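Long-range contacts in prephenate dehydrogenase (Corynebacterium glutamicum ATCC 13032, PDB 3KTD), which probably catalyses the NAD(P)+-dependent oxidative decarboxylation of prephenate, a step toward tyrosine: residues Ala65-Val76 with His91-Val101; Glu181-Pro189 with Leu328-Ile338. One frame throughout, in Å; residues are numbered along the deposited sequence.

Contact 1 (Ala65-Val76 with His91-Val101); sequences AAAEDALIVLAV and HAPNNGFTDVV
Ile-72 and Phe-97 face each other across two neighbouring parallel strands, their CB atoms 3.8 Å apart on one side of the sheet. Backbone bonds from Ile-72 N to Gly-96 O and from Thr-98 N to Ile-72 O hold this middle part. A third joins Leu-74 N to Thr-98 O at 2.7 Å. On the face that carries Ile-72, its CD1 runs back to Ala-92 CB (4.1 Å) and Asn-95 CB. On the other face Val-73 and Thr-98 lie side by side, CG2 to CG2 at 3.8 Å, while Val-73 CG1 meets Val-100 CG1. Helix 162-177 covers this second face through Val-171 and Met-174. Strands 71-74 and 97-99, joined by helix 78-91, form a beta-alpha-beta unit of the Rossmann-type nucleotide-binding domain, and strand 11-14 pairs with the other edge of strand 71-74. Toward the N-terminal ends of the strands polar links join the packing. Buried Asn-95 has chi1 -65°, which turns its amide back toward the end of helix 58-67: ND2 donates almost straight (169°) to an in-plane lone pair of Ala-70 O, 3.3 Å away, and makes a weak, bent bond to Ala-65 O. The contact opens to solvent at exposed Asn-94 and partly exposed Asp-69. Here a water accepts from Gly-96 N and lies 2.7 Å from Asp-69 OD1, whose partner oxygen OD2 is salt-bridged to Arg-9.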
ATOM      1  N   ALA A  65      41.161   3.746  -9.746  1.00 39.29           N
ATOM      2  CA  ALA A  65      40.103   3.326 -10.646  1.00 38.95           C
ATOM      3  C   ALA A  65      40.577   3.531 -12.072  1.00 38.73           C
ATOM      4  O   ALA A  65      40.383   2.663 -12.924  1.00 38.97           O
ATOM      5  CB  ALA A  65      38.831   4.109 -10.382  1.00 38.84           C
ATOM      6  N   ALA A  66      41.215   4.674 -12.317  1.00 38.45           N
ATOM      7  CA  ALA A  66      41.758   4.989 -13.638  1.00 38.08           C
ATOM      8  C   ALA A  66      42.898   4.047 -13.987  1.00 38.12           C
ATOM      9  O   ALA A  66      43.006   3.601 -15.125  1.00 38.91           O
ATOM     10  CB  ALA A  66      42.222   6.435 -13.710  1.00 37.23           C
ATOM     11  N   ALA A  67      43.736   3.728 -13.008  1.00 37.85           N
ATOM     12  CA  ALA A  67      44.863   2.814 -13.233  1.00 37.61           C
ATOM     13  C   ALA A  67      44.421   1.403 -13.613  1.00 37.34           C
ATOM     14  O   ALA A  67      45.097   0.753 -14.401  1.00 37.35           O
ATOM     15  CB  ALA A  67      45.758   2.761 -12.003  1.00 37.36           C
ATOM     16  N   GLU A  68      43.290   0.944 -13.067  1.00 37.33           N
ATOM     17  CA  GLU A  68      42.790  -0.430 -13.298  1.00 36.96           C
ATOM     18  C   GLU A  68      41.635  -0.540 -14.310  1.00 36.14           C
ATOM     19  O   GLU A  68      41.072  -1.622 -14.491  1.00 35.41           O
ATOM     20  CB  GLU A  68      42.337  -1.045 -11.966  1.00 37.36           C
ATOM     21  CG  GLU A  68      43.407  -1.097 -10.866  1.00 37.79           C
ATOM     22  CD  GLU A  68      42.900  -1.689  -9.542  1.00 38.51           C
ATOM     23  OE1 GLU A  68      41.720  -2.108  -9.455  1.00 40.83           O
ATOM     24  OE2 GLU A  68      43.695  -1.737  -8.578  1.00 38.45           O
ATOM     25  N   ASP A  69      41.306   0.562 -14.984  1.00 36.02           N
ATOM     26  CA  ASP A  69      40.137   0.632 -15.881  1.00 36.27           C
ATOM     27  C   ASP A  69      38.874   0.052 -15.215  1.00 35.69           C
ATOM     28  O   ASP A  69      38.153  -0.751 -15.815  1.00 36.25           O
ATOM     29  CB  ASP A  69      40.402  -0.067 -17.224  1.00 35.97           C
ATOM     30  CG  ASP A  69      39.288   0.198 -18.260  1.00 38.75           C
ATOM     31  OD1 ASP A  69      38.845   1.368 -18.403  1.00 37.97           O
ATOM     32  OD2 ASP A  69      38.855  -0.768 -18.932  1.00 39.43           O
ATOM     33  N   ALA A  70      38.610   0.462 -13.980  1.00 34.43           N
ATOM     34  CA  ALA A  70      37.479  -0.076 -13.234  1.00 34.16           C
ATOM     35  C   ALA A  70      36.166   0.489 -13.728  1.00 33.95           C
ATOM     36  O   ALA A  70      36.102   1.628 -14.203  1.00 33.46           O
ATOM     37  CB  ALA A  70      37.623   0.222 -11.745  1.00 33.85           C
ATOM     38  N   LEU A  71      35.117  -0.318 -13.614  1.00 33.85           N
ATOM     39  CA  LEU A  71      33.772   0.165 -13.869  1.00 33.92           C
ATOM     40  C   LEU A  71      33.400   0.941 -12.616  1.00 33.92           C
ATOM     41  O   LEU A  71      33.458   0.393 -11.524  1.00 33.69           O
ATOM     42  CB  LEU A  71      32.818  -0.997 -14.093  1.00 33.81           C
ATOM     43  CG  LEU A  71      31.341  -0.636 -14.229  1.00 33.97           C
ATOM     44  CD1 LEU A  71      31.080   0.229 -15.437  1.00 29.73           C
ATOM     45  CD2 LEU A  71      30.525  -1.924 -14.285  1.00 37.10           C
ATOM     46  N   ILE A  72      33.058   2.218 -12.769  1.00 34.24           N
ATOM     47  CA  ILE A  72      32.749   3.076 -11.627  1.00 34.81           C
ATOM     48  C   ILE A  72      31.239   3.166 -11.404  1.00 35.81           C
ATOM     49  O   ILE A  72      30.501   3.570 -12.301  1.00 36.35           O
ATOM     50  CB  ILE A  72      33.293   4.503 -11.832  1.00 34.60           C
ATOM     51  CG1 ILE A  72      34.806   4.481 -12.052  1.00 35.70           C
ATOM     52  CG2 ILE A  72      32.956   5.381 -10.639  1.00 33.73           C
ATOM     53  CD1 ILE A  72      35.431   5.863 -12.186  1.00 34.58           C
ATOM     54  N   VAL A  73      30.776   2.796 -10.214  1.00 35.78           N
ATOM     55  CA  VAL A  73      29.355   2.889  -9.896  1.00 35.74           C
ATOM     56  C   VAL A  73      29.118   4.131  -9.044  1.00 35.76           C
ATOM     57  O   VAL A  73      29.659   4.245  -7.943  1.00 36.01           O
ATOM     58  CB  VAL A  73      28.861   1.646  -9.128  1.00 35.83           C
ATOM     59  CG1 VAL A  73      27.413   1.831  -8.696  1.00 35.11           C
ATOM     60  CG2 VAL A  73      29.012   0.390  -9.971  1.00 35.58           C
ATOM     61  N   LEU A  74      28.332   5.073  -9.551  1.00 35.44           N
ATOM     62  CA  LEU A  74      28.009   6.257  -8.766  1.00 35.06           C
ATOM     63  C   LEU A  74      26.761   5.923  -7.960  1.00 34.96           C
ATOM     64  O   LEU A  74      25.639   6.079  -8.437  1.00 34.16           O
ATOM     65  CB  LEU A  74      27.810   7.490  -9.651  1.00 34.91           C
ATOM     66  CG  LEU A  74      28.919   7.773 -10.673  1.00 34.05           C
ATOM     67  CD1 LEU A  74      28.734   9.170 -11.265  1.00 33.73           C
ATOM     68  CD2 LEU A  74      30.298   7.638 -10.067  1.00 30.67           C
ATOM     69  N   ALA A  75      26.992   5.436  -6.739  1.00 35.53           N
ATOM     70  CA  ALA A  75      25.942   4.999  -5.814  1.00 35.02           C
ATOM     71  C   ALA A  75      25.612   6.112  -4.824  1.00 35.05           C
ATOM     72  O   ALA A  75      25.760   5.959  -3.608  1.00 35.09           O
ATOM     73  CB  ALA A  75      26.395   3.739  -5.075  1.00 34.41           C
ATOM     74  N   VAL A  76      25.157   7.233  -5.364  1.00 35.58           N
ATOM     75  CA  VAL A  76      24.822   8.406  -4.569  1.00 36.08           C
ATOM     76  C   VAL A  76      23.442   8.939  -4.953  1.00 37.43           C
ATOM     77  O   VAL A  76      22.871   8.519  -5.964  1.00 37.67           O
ATOM     78  CB  VAL A  76      25.891   9.490  -4.758  1.00 35.66           C
ATOM     79  CG1 VAL A  76      27.244   8.989  -4.246  1.00 31.85           C
ATOM     80  CG2 VAL A  76      25.977   9.900  -6.216  1.00 35.13           C
ATOM     81  N   HIS A  91      39.259  13.086 -13.070  1.00 38.34           N
ATOM     82  CA  HIS A  91      40.236  12.137 -12.511  1.00 38.84           C
ATOM     83  C   HIS A  91      40.300  10.730 -13.156  1.00 39.07           C
ATOM     84  O   HIS A  91      41.281  10.010 -12.963  1.00 39.02           O
ATOM     85  CB  HIS A  91      39.969  11.980 -11.016  1.00 39.27           C
ATOM     86  CG  HIS A  91      40.159  13.239 -10.227  1.00 39.85           C
ATOM     87  ND1 HIS A  91      39.151  14.162 -10.042  1.00 40.93           N
ATOM     88  CD2 HIS A  91      41.233  13.710  -9.551  1.00 38.70           C
ATOM     89  CE1 HIS A  91      39.601  15.154  -9.295  1.00 42.07           C
ATOM     90  NE2 HIS A  91      40.861  14.904  -8.983  1.00 41.09           N
ATOM     91  N   ALA A  92      39.250  10.332 -13.876  1.00 39.17           N
ATOM     92  CA  ALA A  92      39.204   9.047 -14.580  1.00 38.85           C
ATOM     93  C   ALA A  92      38.392   9.244 -15.856  1.00 38.66           C
ATOM     94  O   ALA A  92      37.328   8.645 -16.033  1.00 38.66           O
ATOM     95  CB  ALA A  92      38.575   7.982 -13.701  1.00 38.89           C
ATOM     96  N   PRO A  93      38.906  10.084 -16.761  1.00 38.57           N
ATOM     97  CA  PRO A  93      38.141  10.507 -17.927  1.00 38.91           C
ATOM     98  C   PRO A  93      37.900   9.415 -18.962  1.00 38.85           C
ATOM     99  O   PRO A  93      37.008   9.564 -19.798  1.00 38.78           O
ATOM    100  CB  PRO A  93      39.000  11.629 -18.536  1.00 39.10           C
ATOM    101  CG  PRO A  93      40.252  11.710 -17.709  1.00 39.02           C
ATOM    102  CD  PRO A  93      40.317  10.478 -16.874  1.00 38.48           C
ATOM    103  N   ASN A  94      38.681   8.339 -18.914  1.00 38.87           N
ATOM    104  CA  ASN A  94      38.523   7.247 -19.870  1.00 38.73           C
ATOM    105  C   ASN A  94      37.775   6.043 -19.287  1.00 36.77           C
ATOM    106  O   ASN A  94      37.377   5.153 -20.027  1.00 36.48           O
ATOM    107  CB  ASN A  94      39.894   6.819 -20.442  1.00 39.24           C
ATOM    108  CG  ASN A  94      39.762   5.927 -21.682  1.00 41.83           C
ATOM    109  OD1 ASN A  94      38.903   6.152 -22.541  1.00 44.73           O
ATOM    110  ND2 ASN A  94      40.606   4.905 -21.771  1.00 45.51           N
ATOM    111  N   ASN A  95      37.572   6.018 -17.977  1.00 35.60           N
ATOM    112  CA  ASN A  95      36.851   4.909 -17.349  1.00 35.50           C
ATOM    113  C   ASN A  95      35.377   4.863 -17.718  1.00 34.82           C
ATOM    114  O   ASN A  95      34.751   5.901 -17.915  1.00 34.85           O
ATOM    115  CB  ASN A  95      36.945   4.989 -15.826  1.00 35.30           C
ATOM    116  CG  ASN A  95      38.337   4.820 -15.334  1.00 35.46           C
ATOM    117  OD1 ASN A  95      39.214   5.615 -15.659  1.00 44.02           O
ATOM    118  ND2 ASN A  95      38.571   3.773 -14.560  1.00 34.78           N
ATOM    119  N   GLY A  96      34.832   3.656 -17.814  1.00 34.14           N
ATOM    120  CA  GLY A  96      33.390   3.473 -17.974  1.00 34.37           C
ATOM    121  C   GLY A  96      32.710   3.667 -16.621  1.00 33.71           C
ATOM    122  O   GLY A  96      33.357   3.511 -15.578  1.00 32.75           O
ATOM    123  N   PHE A  97      31.421   4.015 -16.620  1.00 33.25           N
ATOM    124  CA  PHE A  97      30.721   4.233 -15.362  1.00 33.56           C
ATOM    125  C   PHE A  97      29.197   4.178 -15.459  1.00 34.41           C
ATOM    126  O   PHE A  97      28.617   4.466 -16.500  1.00 34.45           O
ATOM    127  CB  PHE A  97      31.143   5.575 -14.754  1.00 33.06           C
ATOM    128  CG  PHE A  97      30.740   6.753 -15.569  1.00 34.44           C
ATOM    129  CD1 PHE A  97      31.547   7.199 -16.613  1.00 36.14           C
ATOM    130  CD2 PHE A  97      29.546   7.421 -15.304  1.00 33.98           C
ATOM    131  CE1 PHE A  97      31.171   8.298 -17.382  1.00 35.39           C
ATOM    132  CE2 PHE A  97      29.157   8.514 -16.063  1.00 33.94           C
ATOM    133  CZ  PHE A  97      29.972   8.958 -17.105  1.00 34.76           C
ATOM    134  N   THR A  98      28.559   3.837 -14.340  1.00 34.85           N
ATOM    135  CA  THR A  98      27.111   3.744 -14.264  1.00 35.08           C
ATOM    136  C   THR A  98      26.595   4.394 -12.984  1.00 35.79           C
ATOM    137  O   THR A  98      27.365   4.631 -12.060  1.00 37.35           O
ATOM    138  CB  THR A  98      26.655   2.282 -14.337  1.00 35.02           C
ATOM    139  OG1 THR A  98      25.225   2.226 -14.372  1.00 34.36           O
ATOM    140  CG2 THR A  98      27.184   1.481 -13.159  1.00 34.58           C
ATOM    141  N   ASP A  99      25.300   4.702 -12.949  1.00 35.74           N
ATOM    142  CA  ASP A  99      24.669   5.309 -11.775  1.00 36.36           C
ATOM    143  C   ASP A  99      23.544   4.409 -11.271  1.00 36.92           C
ATOM    144  O   ASP A  99      23.263   3.385 -11.872  1.00 37.30           O
ATOM    145  CB  ASP A  99      24.110   6.691 -12.109  1.00 36.32           C
ATOM    146  CG  ASP A  99      22.790   6.626 -12.855  1.00 36.23           C
ATOM    147  OD1 ASP A  99      22.768   6.111 -13.988  1.00 33.61           O
ATOM    148  OD2 ASP A  99      21.775   7.107 -12.306  1.00 39.66           O
ATOM    149  N   VAL A 100      22.888   4.802 -10.184  1.00 37.55           N
ATOM    150  CA  VAL A 100      21.816   3.987  -9.596  1.00 37.90           C
ATOM    151  C   VAL A 100      20.512   4.760  -9.314  1.00 39.24           C
ATOM    152  O   VAL A 100      19.605   4.248  -8.661  1.00 38.92           O
ATOM    153  CB  VAL A 100      22.302   3.379  -8.295  1.00 37.43           C
ATOM    154  CG1 VAL A 100      23.565   2.557  -8.549  1.00 35.48           C
ATOM    155  CG2 VAL A 100      22.544   4.481  -7.278  1.00 35.13           C
ATOM    156  N   VAL A 101      20.402   5.966  -9.862  1.00 40.58           N
ATOM    157  CA  VAL A 101      19.327   6.881  -9.494  1.00 41.09           C
ATOM    158  C   VAL A 101      17.957   6.548 -10.088  1.00 41.33           C
ATOM    159  O   VAL A 101      17.829   6.142 -11.232  1.00 41.67           O
ATOM    160  CB  VAL A 101      19.736   8.328  -9.838  1.00 41.73           C
ATOM    161  CG1 VAL A 101      18.619   9.309  -9.546  1.00 42.86           C
ATOM    162  CG2 VAL A 101      21.001   8.704  -9.053  1.00 42.67           C
TER
HETATM  163  O   HOH W   1      36.396   1.520 -17.246  1.00 31.54           O

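Contact 2 (Glu181-Pro189 with Leu328-Ile338); sequences EVVPSRVGP and LIHAETLGARI
Strand 181-184 runs at 104° to helix 328-334, their axes 7.5 Å apart at closest, and the chain after the helix comes back alongside the strand, where Ile-338 N donates to Val-182 O. Pro-184 fits between the helix and the returning chain: its CG rests on Ala-331 CB at 3.4 Å, its CB on Leu-328 CD2, and its CD on Ile-338 CG2. Further along, Glu-332 meets Arg-186 in a two-pronged, side-on salt bridge. Arg-186 NE reaches OE2 and NH2 reaches OE1 (2.7 Å), each on the syn side of the carboxylate, with the guanidinium and carboxylate planes 33° apart. The chain of Glu-332 leaves with CG anti to the backbone N (chi1 -176°) and stays extended, which carries the carboxylate past Ser-185 to the start of the next helix. Arg-186 is the N-cap residue of the long helix 187-214, and its own backbone N donates to the anti lone pair of Glu-332 OE2 at 2.9 Å. OE2 therefore holds two N-H groups, and the acid fixes both backbone and side chain of one residue. Pro-189 CG packs against the same oxygen, and Ile-329 CG1 lies over one face of the guanidinium, offset toward its rim. A Schellman motif with Gly-335 as C-prime residue ends helix 324-334, and Gly-335 O accepts from Ser-221 of the second subunit. At the far end Glu-181 CD lies 3.7 Å from Arg-337 CD, while Glu-181 OE1 is salt-bridged to Arg-312.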
ATOM      1  N   GLU A 181      17.468  -9.164 -11.987  1.00 34.29           N
ATOM      2  CA  GLU A 181      16.857  -9.420 -13.270  1.00 34.37           C
ATOM      3  C   GLU A 181      17.067  -8.138 -14.061  1.00 33.80           C
ATOM      4  O   GLU A 181      16.504  -7.099 -13.718  1.00 33.03           O
ATOM      5  CB  GLU A 181      15.375  -9.743 -13.101  1.00 34.88           C
ATOM      6  CG  GLU A 181      15.103 -10.960 -12.198  1.00 38.40           C
ATOM      7  CD  GLU A 181      13.629 -11.396 -12.187  1.00 43.34           C
ATOM      8  OE1 GLU A 181      12.759 -10.665 -12.725  1.00 42.67           O
ATOM      9  OE2 GLU A 181      13.345 -12.480 -11.634  1.00 47.17           O
ATOM     10  N   VAL A 182      17.913  -8.195 -15.090  1.00 33.28           N
ATOM     11  CA  VAL A 182      18.234  -6.994 -15.850  1.00 32.26           C
ATOM     12  C   VAL A 182      17.173  -6.730 -16.896  1.00 31.50           C
ATOM     13  O   VAL A 182      16.966  -7.542 -17.774  1.00 31.53           O
ATOM     14  CB  VAL A 182      19.591  -7.085 -16.552  1.00 32.41           C
ATOM     15  CG1 VAL A 182      19.868  -5.783 -17.301  1.00 30.34           C
ATOM     16  CG2 VAL A 182      20.708  -7.387 -15.547  1.00 32.74           C
ATOM     17  N   VAL A 183      16.508  -5.586 -16.786  1.00 31.33           N
ATOM     18  CA  VAL A 183      15.517  -5.147 -17.760  1.00 30.96           C
ATOM     19  C   VAL A 183      16.114  -3.964 -18.500  1.00 31.63           C
ATOM     20  O   VAL A 183      16.468  -2.970 -17.880  1.00 32.46           O
ATOM     21  CB  VAL A 183      14.228  -4.664 -17.079  1.00 29.96           C
ATOM     22  CG1 VAL A 183      13.259  -4.114 -18.103  1.00 29.72           C
ATOM     23  CG2 VAL A 183      13.602  -5.783 -16.317  1.00 29.84           C
ATOM     24  N   PRO A 184      16.234  -4.057 -19.825  1.00 31.63           N
ATOM     25  CA  PRO A 184      16.784  -2.931 -20.541  1.00 31.74           C
ATOM     26  C   PRO A 184      15.705  -1.898 -20.840  1.00 32.41           C
ATOM     27  O   PRO A 184      14.566  -2.266 -21.120  1.00 31.89           O
ATOM     28  CB  PRO A 184      17.280  -3.567 -21.828  1.00 31.43           C
ATOM     29  CG  PRO A 184      16.309  -4.653 -22.079  1.00 31.15           C
ATOM     30  CD  PRO A 184      15.852  -5.146 -20.735  1.00 31.72           C
ATOM     31  N   SER A 185      16.064  -0.617 -20.772  1.00 33.13           N
ATOM     32  CA  SER A 185      15.130   0.455 -21.113  1.00 33.68           C
ATOM     33  C   SER A 185      15.854   1.730 -21.497  1.00 33.65           C
ATOM     34  O   SER A 185      16.894   2.035 -20.953  1.00 35.05           O
ATOM     35  CB  SER A 185      14.191   0.746 -19.933  1.00 33.73           C
ATOM     36  OG  SER A 185      13.362   1.870 -20.197  1.00 34.18           O
ATOM     37  N   ARG A 186      15.303   2.482 -22.438  1.00 33.78           N
ATOM     38  CA  ARG A 186      15.830   3.813 -22.720  1.00 34.10           C
ATOM     39  C   ARG A 186      15.303   4.740 -21.633  1.00 33.98           C
ATOM     40  O   ARG A 186      14.427   4.348 -20.837  1.00 34.21           O
ATOM     41  CB  ARG A 186      15.427   4.288 -24.112  1.00 34.13           C
ATOM     42  CG  ARG A 186      16.160   3.546 -25.208  1.00 34.97           C
ATOM     43  CD  ARG A 186      15.504   3.705 -26.565  1.00 35.87           C
ATOM     44  NE  ARG A 186      14.133   3.194 -26.581  1.00 38.10           N
ATOM     45  CZ  ARG A 186      13.378   3.093 -27.672  1.00 35.54           C
ATOM     46  NH1 ARG A 186      13.852   3.444 -28.855  1.00 36.96           N
ATOM     47  NH2 ARG A 186      12.148   2.622 -27.578  1.00 36.39           N
ATOM     48  N   VAL A 187      15.820   5.965 -21.603  1.00 33.38           N
ATOM     49  CA  VAL A 187      15.493   6.906 -20.520  1.00 32.98           C
ATOM     50  C   VAL A 187      14.031   7.378 -20.466  1.00 32.98           C
ATOM     51  O   VAL A 187      13.495   7.569 -19.385  1.00 32.53           O
ATOM     52  CB  VAL A 187      16.414   8.145 -20.540  1.00 32.58           C
ATOM     53  CG1 VAL A 187      17.851   7.726 -20.306  1.00 30.26           C
ATOM     54  CG2 VAL A 187      16.248   8.916 -21.843  1.00 29.96           C
ATOM     55  N   GLY A 188      13.401   7.564 -21.621  1.00 33.49           N
ATOM     56  CA  GLY A 188      12.026   8.057 -21.686  1.00 34.06           C
ATOM     57  C   GLY A 188      10.995   7.048 -21.216  1.00 35.07           C
ATOM     58  O   GLY A 188      10.153   7.366 -20.370  1.00 34.96           O
ATOM     59  N   PRO A 189      11.032   5.831 -21.785  1.00 35.43           N
ATOM     60  CA  PRO A 189      10.162   4.743 -21.365  1.00 35.41           C
ATOM     61  C   PRO A 189      10.314   4.413 -19.883  1.00 35.56           C
ATOM     62  O   PRO A 189       9.326   4.089 -19.221  1.00 36.84           O
ATOM     63  CB  PRO A 189      10.637   3.577 -22.228  1.00 35.45           C
ATOM     64  CG  PRO A 189      11.118   4.236 -23.466  1.00 35.79           C
ATOM     65  CD  PRO A 189      11.806   5.467 -22.985  1.00 35.29           C
ATOM     66  N   LEU A 328      16.874  -5.410 -27.651  1.00 36.19           N
ATOM     67  CA  LEU A 328      16.803  -4.529 -26.481  1.00 35.31           C
ATOM     68  C   LEU A 328      15.503  -3.720 -26.467  1.00 35.28           C
ATOM     69  O   LEU A 328      14.905  -3.538 -25.409  1.00 34.46           O
ATOM     70  CB  LEU A 328      18.004  -3.593 -26.434  1.00 34.59           C
ATOM     71  CG  LEU A 328      19.317  -4.276 -26.067  1.00 34.60           C
ATOM     72  CD1 LEU A 328      20.518  -3.389 -26.371  1.00 28.05           C
ATOM     73  CD2 LEU A 328      19.271  -4.671 -24.591  1.00 32.51           C
ATOM     74  N   ILE A 329      15.076  -3.239 -27.637  1.00 36.03           N
ATOM     75  CA  ILE A 329      13.796  -2.517 -27.766  1.00 36.74           C
ATOM     76  C   ILE A 329      12.623  -3.486 -27.551  1.00 36.73           C
ATOM     77  O   ILE A 329      11.618  -3.144 -26.924  1.00 36.14           O
ATOM     78  CB  ILE A 329      13.648  -1.825 -29.156  1.00 36.77           C
ATOM     79  CG1 ILE A 329      14.672  -0.701 -29.316  1.00 37.45           C
ATOM     80  CG2 ILE A 329      12.267  -1.239 -29.325  1.00 35.52           C
ATOM     81  CD1 ILE A 329      14.506   0.094 -30.590  1.00 36.86           C
ATOM     82  N   HIS A 330      12.776  -4.699 -28.074  1.00 37.16           N
ATOM     83  CA  HIS A 330      11.775  -5.744 -27.929  1.00 37.68           C
ATOM     84  C   HIS A 330      11.622  -6.085 -26.445  1.00 36.92           C
ATOM     85  O   HIS A 330      10.515  -6.309 -25.971  1.00 37.44           O
ATOM     86  CB  HIS A 330      12.175  -6.965 -28.776  1.00 38.49           C
ATOM     87  CG  HIS A 330      11.085  -7.984 -28.953  1.00 43.47           C
ATOM     88  ND1 HIS A 330      11.350  -9.321 -29.182  1.00 46.83           N
ATOM     89  CD2 HIS A 330       9.735  -7.868 -28.934  1.00 45.79           C
ATOM     90  CE1 HIS A 330      10.210  -9.979 -29.302  1.00 47.95           C
ATOM     91  NE2 HIS A 330       9.215  -9.122 -29.150  1.00 47.95           N
ATOM     92  N   ALA A 331      12.728  -6.084 -25.707  1.00 36.22           N
ATOM     93  CA  ALA A 331      12.695  -6.354 -24.270  1.00 35.66           C
ATOM     94  C   ALA A 331      12.053  -5.197 -23.508  1.00 35.64           C
ATOM     95  O   ALA A 331      11.333  -5.413 -22.528  1.00 35.66           O
ATOM     96  CB  ALA A 331      14.091  -6.605 -23.751  1.00 35.25           C
ATOM     97  N   GLU A 332      12.329  -3.977 -23.965  1.00 35.49           N
ATOM     98  CA  GLU A 332      11.794  -2.761 -23.356  1.00 35.40           C
ATOM     99  C   GLU A 332      10.267  -2.731 -23.437  1.00 35.42           C
ATOM    100  O   GLU A 332       9.594  -2.469 -22.442  1.00 35.51           O
ATOM    101  CB  GLU A 332      12.370  -1.535 -24.067  1.00 35.21           C
ATOM    102  CG  GLU A 332      11.985  -0.179 -23.477  1.00 36.33           C
ATOM    103  CD  GLU A 332      12.233   0.965 -24.457  1.00 37.24           C
ATOM    104  OE1 GLU A 332      11.414   1.148 -25.383  1.00 37.06           O
ATOM    105  OE2 GLU A 332      13.238   1.689 -24.306  1.00 37.67           O
ATOM    106  N   THR A 333       9.737  -2.993 -24.629  1.00 35.02           N
ATOM    107  CA  THR A 333       8.298  -2.987 -24.867  1.00 35.03           C
ATOM    108  C   THR A 333       7.580  -4.030 -24.014  1.00 35.25           C
ATOM    109  O   THR A 333       6.462  -3.807 -23.533  1.00 34.44           O
ATOM    110  CB  THR A 333       7.990  -3.303 -26.342  1.00 35.14           C
ATOM    111  OG1 THR A 333       8.834  -2.512 -27.189  1.00 34.83           O
ATOM    112  CG2 THR A 333       6.508  -3.040 -26.659  1.00 34.12           C
ATOM    113  N   LEU A 334       8.241  -5.169 -23.842  1.00 35.31           N
ATOM    114  CA  LEU A 334       7.678  -6.295 -23.124  1.00 35.49           C
ATOM    115  C   LEU A 334       8.018  -6.295 -21.632  1.00 35.61           C
ATOM    116  O   LEU A 334       7.435  -7.060 -20.864  1.00 35.81           O
ATOM    117  CB  LEU A 334       8.165  -7.601 -23.762  1.00 35.53           C
ATOM    118  CG  LEU A 334       7.671  -7.922 -25.171  1.00 33.95           C
ATOM    119  CD1 LEU A 334       8.346  -9.183 -25.674  1.00 32.75           C
ATOM    120  CD2 LEU A 334       6.156  -8.081 -25.185  1.00 35.12           C
ATOM    121  N   GLY A 335       8.945  -5.446 -21.213  1.00 35.60           N
ATOM    122  CA  GLY A 335       9.407  -5.475 -19.825  1.00 35.72           C
ATOM    123  C   GLY A 335      10.151  -6.775 -19.556  1.00 35.43           C
ATOM    124  O   GLY A 335      10.210  -7.259 -18.424  1.00 34.43           O
ATOM    125  N   ALA A 336      10.718  -7.348 -20.610  1.00 35.91           N
ATOM    126  CA  ALA A 336      11.432  -8.607 -20.490  1.00 35.94           C
ATOM    127  C   ALA A 336      12.751  -8.386 -19.772  1.00 35.58           C
ATOM    128  O   ALA A 336      13.387  -7.355 -19.946  1.00 34.48           O
ATOM    129  CB  ALA A 336      11.681  -9.195 -21.854  1.00 35.50           C
ATOM    130  N   ARG A 337      13.126  -9.338 -18.926  1.00 36.50           N
ATOM    131  CA  ARG A 337      14.449  -9.340 -18.327  1.00 37.40           C
ATOM    132  C   ARG A 337      15.337 -10.009 -19.364  1.00 37.57           C
ATOM    133  O   ARG A 337      14.829 -10.680 -20.255  1.00 36.78           O
ATOM    134  CB  ARG A 337      14.470 -10.105 -17.001  1.00 38.11           C
ATOM    135  CG  ARG A 337      14.292 -11.615 -17.117  1.00 40.11           C
ATOM    136  CD  ARG A 337      14.187 -12.306 -15.754  1.00 42.08           C
ATOM    137  NE  ARG A 337      14.225 -13.756 -15.931  1.00 46.06           N
ATOM    138  CZ  ARG A 337      15.336 -14.482 -16.087  1.00 47.94           C
ATOM    139  NH1 ARG A 337      16.542 -13.914 -16.063  1.00 50.11           N
ATOM    140  NH2 ARG A 337      15.243 -15.796 -16.264  1.00 48.12           N
ATOM    141  N   ILE A 338      16.649  -9.826 -19.264  1.00 38.93           N
ATOM    142  CA  ILE A 338      17.566 -10.405 -20.248  1.00 40.33           C
ATOM    143  C   ILE A 338      18.711 -11.200 -19.634  1.00 41.23           C
ATOM    144  O   ILE A 338      19.101 -10.978 -18.492  1.00 40.97           O
ATOM    145  CB  ILE A 338      18.163  -9.320 -21.179  1.00 40.57           C
ATOM    146  CG1 ILE A 338      19.162  -8.432 -20.430  1.00 41.01           C
ATOM    147  CG2 ILE A 338      17.056  -8.468 -21.790  1.00 39.93           C
ATOM    148  CD1 ILE A 338      19.781  -7.368 -21.299  1.00 42.46           C
TER

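How the contacts relate
Both contacts reach the same mixed sheet, contact 1 between two of its inner strands and contact 2 at strand 181-184, an outermost strand within this chain. Their centres are about 23 Å apart and they do not touch, but helix 162-177 packs on side chains of each. Both are largely buried. Contact 1 links segments separated by little more than one helix and depends on regular parallel strand pairing with aliphatic packing, with an asparagine and a water joining the segments at the N-terminal end of the strands. Contact 2 brings together segments 139 residues apart, pairs little backbone, and relies more on a proline and a buried acid bound to an arginine. It also borders the second subunit, which does not reach contact 1.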